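Local atomic coordinates of exoglucanase A (Cellulomonas fimi, PDB entry 7CBD), a protein that hydrolyses beta-1,4-glucosidic linkages of cellulose through this catalytic domain, inverting the anomeric carbon and releasing cellobiose from non-reducing chain ends. Residues F71-A76 with I140-T145; V88-I93 with V362-P367. One frame throughout, in Å; residues are numbered along the deposited sequence.

Contact 1 (F71-A76 with I140-T145)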
ATOM      1  N   PHE A  71       8.503  11.458  17.283  1.00  7.24           N
ATOM      2  CA  PHE A  71       7.675  12.603  16.917  1.00  7.76           C
ATOM      3  C   PHE A  71       6.252  12.163  16.599  1.00  7.03           C
ATOM      4  O   PHE A  71       5.283  12.709  17.138  1.00  7.49           O
ATOM      5  CB  PHE A  71       8.334  13.300  15.719  1.00  8.44           C
ATOM      6  CG  PHE A  71       7.473  14.329  15.028  1.00  9.09           C
ATOM      7  CD1 PHE A  71       7.314  15.601  15.559  1.00 10.25           C
ATOM      8  CD2 PHE A  71       6.878  14.043  13.809  1.00 10.16           C
ATOM      9  CE1 PHE A  71       6.549  16.559  14.900  1.00 11.02           C
ATOM     10  CE2 PHE A  71       6.114  14.993  13.143  1.00 10.71           C
ATOM     11  CZ  PHE A  71       5.948  16.250  13.690  1.00 10.62           C
ATOM     12  N   HIS A  72       6.109  11.139  15.753  1.00  7.51           N
ATOM     13  CA  HIS A  72       4.780  10.681  15.352  1.00  6.76           C
ATOM     14  C   HIS A  72       4.027  10.018  16.499  1.00  6.96           C
ATOM     15  O   HIS A  72       2.817  10.226  16.652  1.00  7.90           O
ATOM     16  CB  HIS A  72       4.890   9.745  14.154  1.00  7.15           C
ATOM     17  CG  HIS A  72       5.389  10.429  12.926  1.00  7.40           C
ATOM     18  ND1 HIS A  72       4.650  11.377  12.253  1.00  8.58           N
ATOM     19  CD2 HIS A  72       6.573  10.339  12.279  1.00  8.76           C
ATOM     20  CE1 HIS A  72       5.349  11.825  11.226  1.00  8.43           C
ATOM     21  NE2 HIS A  72       6.522  11.217  11.224  1.00  9.09           N
ATOM     22  N   LEU A  73       4.710   9.200  17.301  1.00  7.28           N
ATOM     23  CA  LEU A  73       4.039   8.557  18.428  1.00  7.28           C
ATOM     24  C   LEU A  73       3.528   9.592  19.427  1.00  5.89           C
ATOM     25  O   LEU A  73       2.391   9.494  19.916  1.00  7.12           O
ATOM     26  CB  LEU A  73       4.977   7.556  19.095  1.00  7.68           C
ATOM     27  CG  LEU A  73       5.345   6.361  18.219  1.00  7.54           C
ATOM     28  CD1 LEU A  73       6.526   5.630  18.828  1.00  8.40           C
ATOM     29  CD2 LEU A  73       4.157   5.432  18.091  1.00  8.00           C
ATOM     30  N   ASP A  74       4.349  10.604  19.728  1.00  6.46           N
ATOM     31  CA  ASP A  74       3.909  11.686  20.606  1.00  7.10           C
ATOM     32  C   ASP A  74       2.727  12.443  20.005  1.00  6.85           C
ATOM     33  O   ASP A  74       1.766  12.776  20.712  1.00  7.76           O
ATOM     34  CB  ASP A  74       5.061  12.653  20.865  1.00  8.39           C
ATOM     35  CG  ASP A  74       6.167  12.052  21.713  1.00  9.72           C
ATOM     36  OD1 ASP A  74       5.935  11.042  22.420  1.00 10.56           O
ATOM     37  OD2 ASP A  74       7.287  12.615  21.671  1.00 10.57           O
ATOM     38  N   ASN A  75       2.786  12.739  18.700  1.00  7.07           N
ATOM     39  CA  ASN A  75       1.654  13.392  18.046  1.00  7.75           C
ATOM     40  C   ASN A  75       0.408  12.530  18.143  1.00  6.99           C
ATOM     41  O   ASN A  75      -0.698  13.041  18.351  1.00  7.81           O
ATOM     42  CB  ASN A  75       1.947  13.635  16.569  1.00  7.99           C
ATOM     43  CG  ASN A  75       3.072  14.609  16.335  1.00  9.75           C
ATOM     44  OD1 ASN A  75       3.454  15.376  17.219  1.00 10.41           O
ATOM     45  ND2 ASN A  75       3.621  14.581  15.119  1.00 10.25           N
ATOM     46  N   ALA A  76       0.567  11.219  17.946  1.00  6.77           N
ATOM     47  CA  ALA A  76      -0.572  10.315  17.996  1.00  6.72           C
ATOM     48  C   ALA A  76      -1.222  10.305  19.375  1.00  6.95           C
ATOM     49  O   ALA A  76      -2.454  10.284  19.476  1.00  7.44           O
ATOM     50  CB  ALA A  76      -0.157   8.904  17.575  1.00  6.87           C
ATOM     51  N   ILE A 140      -2.492   4.556  22.729  1.00  7.41           N
ATOM     52  CA  ILE A 140      -2.775   4.486  21.302  1.00  7.05           C
ATOM     53  C   ILE A 140      -2.650   3.036  20.843  1.00  7.15           C
ATOM     54  O   ILE A 140      -2.138   2.171  21.558  1.00  9.23           O
ATOM     55  CB  ILE A 140      -1.886   5.421  20.455  1.00  7.60           C
ATOM     56  CG1 ILE A 140      -0.424   4.962  20.488  1.00  8.10           C
ATOM     57  CG2 ILE A 140      -2.055   6.878  20.904  1.00  8.60           C
ATOM     58  CD1 ILE A 140       0.461   5.739  19.547  1.00  9.38           C
ATOM     59  N   ARG A 141      -3.155   2.778  19.644  1.00  6.98           N
ATOM     60  CA  ARG A 141      -2.982   1.502  18.970  1.00  6.11           C
ATOM     61  C   ARG A 141      -2.104   1.732  17.753  1.00  6.38           C
ATOM     62  O   ARG A 141      -2.193   2.779  17.109  1.00  7.00           O
ATOM     63  CB  ARG A 141      -4.338   0.941  18.528  1.00  7.08           C
ATOM     64  CG  ARG A 141      -5.300   0.704  19.678  1.00  7.39           C
ATOM     65  CD  ARG A 141      -6.694   0.362  19.186  1.00  8.16           C
ATOM     66  NE  ARG A 141      -7.568   0.056  20.311  1.00  8.38           N
ATOM     67  CZ  ARG A 141      -8.877  -0.147  20.230  1.00  8.10           C
ATOM     68  NH1 ARG A 141      -9.509  -0.056  19.065  1.00  9.22           N
ATOM     69  NH2 ARG A 141      -9.558  -0.436  21.327  1.00  8.68           N
ATOM     70  N   ILE A 142      -1.247   0.765  17.445  1.00  5.84           N
ATOM     71  CA  ILE A 142      -0.369   0.846  16.284  1.00  5.99           C
ATOM     72  C   ILE A 142      -0.742  -0.292  15.345  1.00  5.85           C
ATOM     73  O   ILE A 142      -0.710  -1.464  15.739  1.00  6.78           O
ATOM     74  CB  ILE A 142       1.118   0.789  16.680  1.00  6.67           C
ATOM     75  CG1 ILE A 142       1.460   1.938  17.652  1.00  7.51           C
ATOM     76  CG2 ILE A 142       1.985   0.821  15.427  1.00  7.59           C
ATOM     77  CD1 ILE A 142       1.480   1.539  19.113  1.00  9.37           C
ATOM     78  N   ALA A 143      -1.127   0.049  14.120  1.00  5.05           N
ATOM     79  CA  ALA A 143      -1.338  -0.944  13.076  1.00  5.61           C
ATOM     80  C   ALA A 143      -0.063  -0.975  12.251  1.00  5.92           C
ATOM     81  O   ALA A 143       0.240  -0.019  11.534  1.00  6.01           O
ATOM     82  CB  ALA A 143      -2.542  -0.595  12.208  1.00  5.28           C
ATOM     83  N   ALA A 144       0.701  -2.045  12.394  1.00  5.71           N
ATOM     84  CA  ALA A 144       1.983  -2.189  11.721  1.00  5.31           C
ATOM     85  C   ALA A 144       1.759  -2.976  10.436  1.00  4.93           C
ATOM     86  O   ALA A 144       1.396  -4.161  10.482  1.00  5.64           O
ATOM     87  CB  ALA A 144       2.962  -2.913  12.641  1.00  5.69           C
ATOM     88  N   THR A 145       1.934  -2.309   9.292  1.00  4.97           N
ATOM     89  CA  THR A 145       1.952  -3.014   8.017  1.00  5.08           C
ATOM     90  C   THR A 145       3.323  -3.668   7.866  1.00  4.39           C
ATOM     91  O   THR A 145       4.346  -2.975   7.862  1.00  5.34           O
ATOM     92  CB  THR A 145       1.680  -2.042   6.867  1.00  5.18           C
ATOM     93  OG1 THR A 145       0.300  -1.662   6.872  1.00  6.08           O
ATOM     94  CG2 THR A 145       2.000  -2.696   5.521  1.00  6.38           C
TER
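Ile140, the residue leading into strand 141-146, meets Ala76 and Leu73 on helix 69-83, a worked example of how a strand entrance packs against a helix in the outer layer of an alpha/beta barrel. The tight part is small. CD1 of Ile140 approaches CB of Ala76 at 3.8 Å and CD2 of Leu73 at 4.0 Å, so a single methyl serves two residues one helical turn apart. It gets there because CG1 of Ile140 is folded between the backbone N and the carbonyl carbon (chi1 67°) and the chain then runs on extended. The other branch is used as well: CG2 of Ile140 lies 3.7 Å from the carbonyl O of Ala76, a van der Waals contact with the helix backbone. Leu73 comes in across Ile140, the two side chains at about a right angle.

Toward the strand proper the packing slackens. Leu73 CD2 stays 4.4 Å from Ile142 CG1, and Leu131 and Leu132 of helix 114-132 also pack against Leu73. The partly exposed side of the helix is polar instead: Asp74 pairs with Lys70 and hydrogen-bonds the hydroxyl of Tyr137, while ND2 of Asn75 lies 3.1 Å above the plane of the Phe71 ring, toward its rim, and hydrogen-bonds Tyr16 OH.

No hydrogen bond crosses between 71-76 and 140-145. Between these two segments the attraction is dispersion and the burial of hydrocarbon, chiefly at Ile140, and the polar anchoring of the helix is made to other parts of the chain.

Contact 2 (V88-I93 with V362-P367); sequences VFNLVI and VWIKPP
Val92 and Ile364 touch within the distorted alpha/beta barrel of glycoside hydrolase family 6, where strand 87-93 faces the loop that follows strand 358-362. Asn90 and Val92, two residues apart on the strand, both point toward this loop, whereas Leu91 between them points away, and its side chain packs on helix 69-83.

The loop answers chiefly with Ile364, whose conformation splits its two ends between the two strand residues. CG2 lies anti to the backbone N and goes to Val92; CG1 lies beside that N (chi1 -57°), and a second turn of the same sense (chi2 -57°) carries CD1 to Asn90, which it meets at about a right angle. On the strand side, Val92 offers CG2, the branch anti to its carbonyl carbon, and the Val92 and Ile364 side chains meet at a slant. Val362 adds CG1 to the surroundings of the asparagine.

The amide oxygen of Asn90 thus has methyl groups as its neighbours across the contact, with Val362 CG1 and Ile364 CD1 each 4.1 Å from OD1. Its polar needs are met elsewhere: Tyr10 OH hydrogen-bonds OD1 and Gln15 OE1 accepts from ND2, two bonds that together should fix the rotation of the buried amide. Trp53 joins both sides, its NE1 bonding Ile364 O and its side chain touching Val92. The closest approach of the two segments is methyl to methyl, Val92 CG2 to Ile364 CG2 at 3.6 Å.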
ATOM      1  N   VAL A  88      -5.757   4.695  15.908  1.00  6.41           N
ATOM      2  CA  VAL A  88      -4.817   3.806  15.232  1.00  6.42           C
ATOM      3  C   VAL A  88      -3.756   4.646  14.531  1.00  6.69           C
ATOM      4  O   VAL A  88      -4.077   5.500  13.691  1.00  7.01           O
ATOM      5  CB  VAL A  88      -5.525   2.892  14.219  1.00  7.18           C
ATOM      6  CG1 VAL A  88      -4.495   2.029  13.482  1.00  7.86           C
ATOM      7  CG2 VAL A  88      -6.577   2.031  14.888  1.00  8.68           C
ATOM      8  N   PHE A  89      -2.495   4.380  14.866  1.00  6.00           N
ATOM      9  CA  PHE A  89      -1.341   4.942  14.187  1.00  5.95           C
ATOM     10  C   PHE A  89      -0.847   3.902  13.187  1.00  5.36           C
ATOM     11  O   PHE A  89      -0.439   2.809  13.584  1.00  5.81           O
ATOM     12  CB  PHE A  89      -0.270   5.263  15.233  1.00  5.99           C
ATOM     13  CG  PHE A  89       1.069   5.612  14.654  1.00  6.68           C
ATOM     14  CD1 PHE A  89       1.203   6.678  13.786  1.00  9.25           C
ATOM     15  CD2 PHE A  89       2.200   4.872  14.974  1.00  8.15           C
ATOM     16  CE1 PHE A  89       2.435   7.003  13.245  1.00  9.60           C
ATOM     17  CE2 PHE A  89       3.428   5.195  14.446  1.00  8.48           C
ATOM     18  CZ  PHE A  89       3.546   6.265  13.578  1.00  8.77           C
ATOM     19  N   ASN A  90      -0.922   4.225  11.895  1.00  5.44           N
ATOM     20  CA  ASN A  90      -0.449   3.318  10.851  1.00  4.88           C
ATOM     21  C   ASN A  90       1.051   3.484  10.654  1.00  5.49           C
ATOM     22  O   ASN A  90       1.524   4.585  10.359  1.00  5.69           O
ATOM     23  CB  ASN A  90      -1.171   3.597   9.538  1.00  5.17           C
ATOM     24  CG  ASN A  90      -2.627   3.213   9.589  1.00  6.50           C
ATOM     25  OD1 ASN A  90      -2.962   2.032   9.547  1.00  6.62           O
ATOM     26  ND2 ASN A  90      -3.503   4.207   9.680  1.00  7.47           N
ATOM     27  N   LEU A  91       1.788   2.381  10.782  1.00  5.23           N
ATOM     28  CA  LEU A  91       3.242   2.366  10.732  1.00  5.56           C
ATOM     29  C   LEU A  91       3.655   1.288   9.741  1.00  5.67           C
ATOM     30  O   LEU A  91       3.136   0.170   9.800  1.00  6.41           O
ATOM     31  CB  LEU A  91       3.738   1.957  12.116  1.00  6.59           C
ATOM     32  CG  LEU A  91       5.038   2.464  12.757  1.00 13.72           C
ATOM     33  CD1 LEU A  91       5.695   1.378  13.616  1.00 11.87           C
ATOM     34  CD2 LEU A  91       6.013   3.083  11.815  1.00 11.94           C
ATOM     35  N   VAL A  92       4.578   1.599   8.834  1.00  5.12           N
ATOM     36  CA  VAL A  92       5.044   0.615   7.857  1.00  5.05           C
ATOM     37  C   VAL A  92       6.441   0.136   8.230  1.00  4.90           C
ATOM     38  O   VAL A  92       7.380   0.939   8.334  1.00  5.27           O
ATOM     39  CB  VAL A  92       5.018   1.139   6.416  1.00  5.70           C
ATOM     40  CG1 VAL A  92       5.190  -0.036   5.450  1.00  7.00           C
ATOM     41  CG2 VAL A  92       3.716   1.868   6.144  1.00  7.09           C
ATOM     42  N   ILE A  93       6.557  -1.177   8.407  1.00  5.27           N
ATOM     43  CA  ILE A  93       7.814  -1.865   8.661  1.00  4.90           C
ATOM     44  C   ILE A  93       8.328  -2.315   7.293  1.00  5.80           C
ATOM     45  O   ILE A  93       7.674  -3.111   6.611  1.00  5.79           O
ATOM     46  CB  ILE A  93       7.562  -3.071   9.582  1.00  6.11           C
ATOM     47  CG1 ILE A  93       6.828  -2.637  10.858  1.00  6.15           C
ATOM     48  CG2 ILE A  93       8.853  -3.808   9.899  1.00  7.24           C
ATOM     49  CD1 ILE A  93       7.570  -1.610  11.686  1.00  7.74           C
ATOM     50  N   VAL A 362      -7.550   2.112   4.291  1.00  5.56           N
ATOM     51  CA  VAL A 362      -6.439   2.884   4.829  1.00  5.46           C
ATOM     52  C   VAL A 362      -5.670   3.477   3.660  1.00  5.03           C
ATOM     53  O   VAL A 362      -5.724   2.973   2.536  1.00  6.05           O
ATOM     54  CB  VAL A 362      -5.502   2.009   5.694  1.00  5.72           C
ATOM     55  CG1 VAL A 362      -6.142   1.692   7.030  1.00  7.28           C
ATOM     56  CG2 VAL A 362      -5.176   0.716   4.954  1.00  6.64           C
ATOM     57  N   TRP A 363      -4.943   4.560   3.933  1.00  5.04           N
ATOM     58  CA  TRP A 363      -3.958   5.105   2.994  1.00  5.18           C
ATOM     59  C   TRP A 363      -2.591   4.742   3.555  1.00  5.23           C
ATOM     60  O   TRP A 363      -2.056   5.444   4.423  1.00  6.13           O
ATOM     61  CB  TRP A 363      -4.106   6.610   2.821  1.00  6.22           C
ATOM     62  CG  TRP A 363      -5.275   7.001   1.986  1.00  5.80           C
ATOM     63  CD1 TRP A 363      -6.221   6.175   1.435  1.00  5.83           C
ATOM     64  CD2 TRP A 363      -5.626   8.331   1.598  1.00  6.00           C
ATOM     65  NE1 TRP A 363      -7.135   6.923   0.717  1.00  6.12           N
ATOM     66  CE2 TRP A 363      -6.797   8.249   0.815  1.00  5.72           C
ATOM     67  CE3 TRP A 363      -5.064   9.587   1.845  1.00  6.24           C
ATOM     68  CZ2 TRP A 363      -7.414   9.379   0.275  1.00  6.89           C
ATOM     69  CZ3 TRP A 363      -5.678  10.708   1.312  1.00  6.86           C
ATOM     70  CH2 TRP A 363      -6.844  10.595   0.535  1.00  7.13           C
ATOM     71  N   ILE A 364      -2.035   3.629   3.079  1.00  5.56           N
ATOM     72  CA  ILE A 364      -0.710   3.230   3.535  1.00  5.72           C
ATOM     73  C   ILE A 364       0.358   4.031   2.801  1.00  5.12           C
ATOM     74  O   ILE A 364       1.124   4.781   3.411  1.00  6.12           O
ATOM     75  CB  ILE A 364      -0.505   1.706   3.430  1.00  5.71           C
ATOM     76  CG1 ILE A 364      -1.576   0.944   4.224  1.00  5.72           C
ATOM     77  CG2 ILE A 364       0.873   1.339   3.937  1.00  5.60           C
ATOM     78  CD1 ILE A 364      -1.655   1.300   5.708  1.00  6.51           C
ATOM     79  N   LYS A 365       0.400   3.927   1.478  1.00  5.80           N
ATOM     80  CA  LYS A 365       1.229   4.848   0.705  1.00  5.88           C
ATOM     81  C   LYS A 365       0.635   6.252   0.811  1.00  5.42           C
ATOM     82  O   LYS A 365      -0.575   6.416   0.636  1.00  7.09           O
ATOM     83  CB  LYS A 365       1.235   4.418  -0.755  1.00  7.35           C
ATOM     84  CG  LYS A 365       2.056   5.318  -1.658  1.00  8.64           C
ATOM     85  CD  LYS A 365       3.547   5.133  -1.420  1.00  9.82           C
ATOM     86  CE  LYS A 365       4.358   5.995  -2.383  1.00 12.08           C
ATOM     87  NZ  LYS A 365       5.819   5.706  -2.327  1.00 13.34           N
ATOM     88  N   PRO A 366       1.433   7.283   1.094  1.00  5.63           N
ATOM     89  CA  PRO A 366       0.876   8.650   1.161  1.00  5.86           C
ATOM     90  C   PRO A 366       0.776   9.257  -0.226  1.00  5.65           C
ATOM     91  O   PRO A 366       1.794   9.377  -0.929  1.00  6.06           O
ATOM     92  CB  PRO A 366       1.899   9.411   2.023  1.00  6.25           C
ATOM     93  CG  PRO A 366       2.754   8.322   2.691  1.00  6.89           C
ATOM     94  CD  PRO A 366       2.799   7.236   1.639  1.00  5.53           C
ATOM     95  N   PRO A 367      -0.424   9.642  -0.664  1.00  6.15           N
ATOM     96  CA  PRO A 367      -0.556  10.236  -2.000  1.00  6.40           C
ATOM     97  C   PRO A 367       0.375  11.423  -2.178  1.00  6.72           C
ATOM     98  O   PRO A 367       0.492  12.285  -1.303  1.00  7.04           O
ATOM     99  CB  PRO A 367      -2.029  10.662  -2.054  1.00  7.41           C
ATOM    100  CG  PRO A 367      -2.716   9.702  -1.125  1.00  6.40           C
ATOM    101  CD  PRO A 367      -1.735   9.456  -0.007  1.00  6.78           C
TER

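Overall arrangement
The two contacts exploit opposite faces of neighbouring parallel strands. Strand 141-146 of contact 1 lies beside strand 87-93 of contact 2, joined by probable backbone hydrogen bonds, Arg141 O to Phe89 N and Thr145 N to Leu91 O, each 2.8 Å. Helix 69-83 leads along the chain into strand 87-93, and Phe89 packs back on His72 and Leu73. The contact centres are about 10 Å apart, yet contact 1 lies in the buried layer between the strands and the outer helices, away from the active site, and contact 2 faces inward: the side chain of Val92 is about 10 Å from that of Asp149, the predicted proton donor, and that of Ile364 about 11 Å from that of Asp371, the predicted nucleophile.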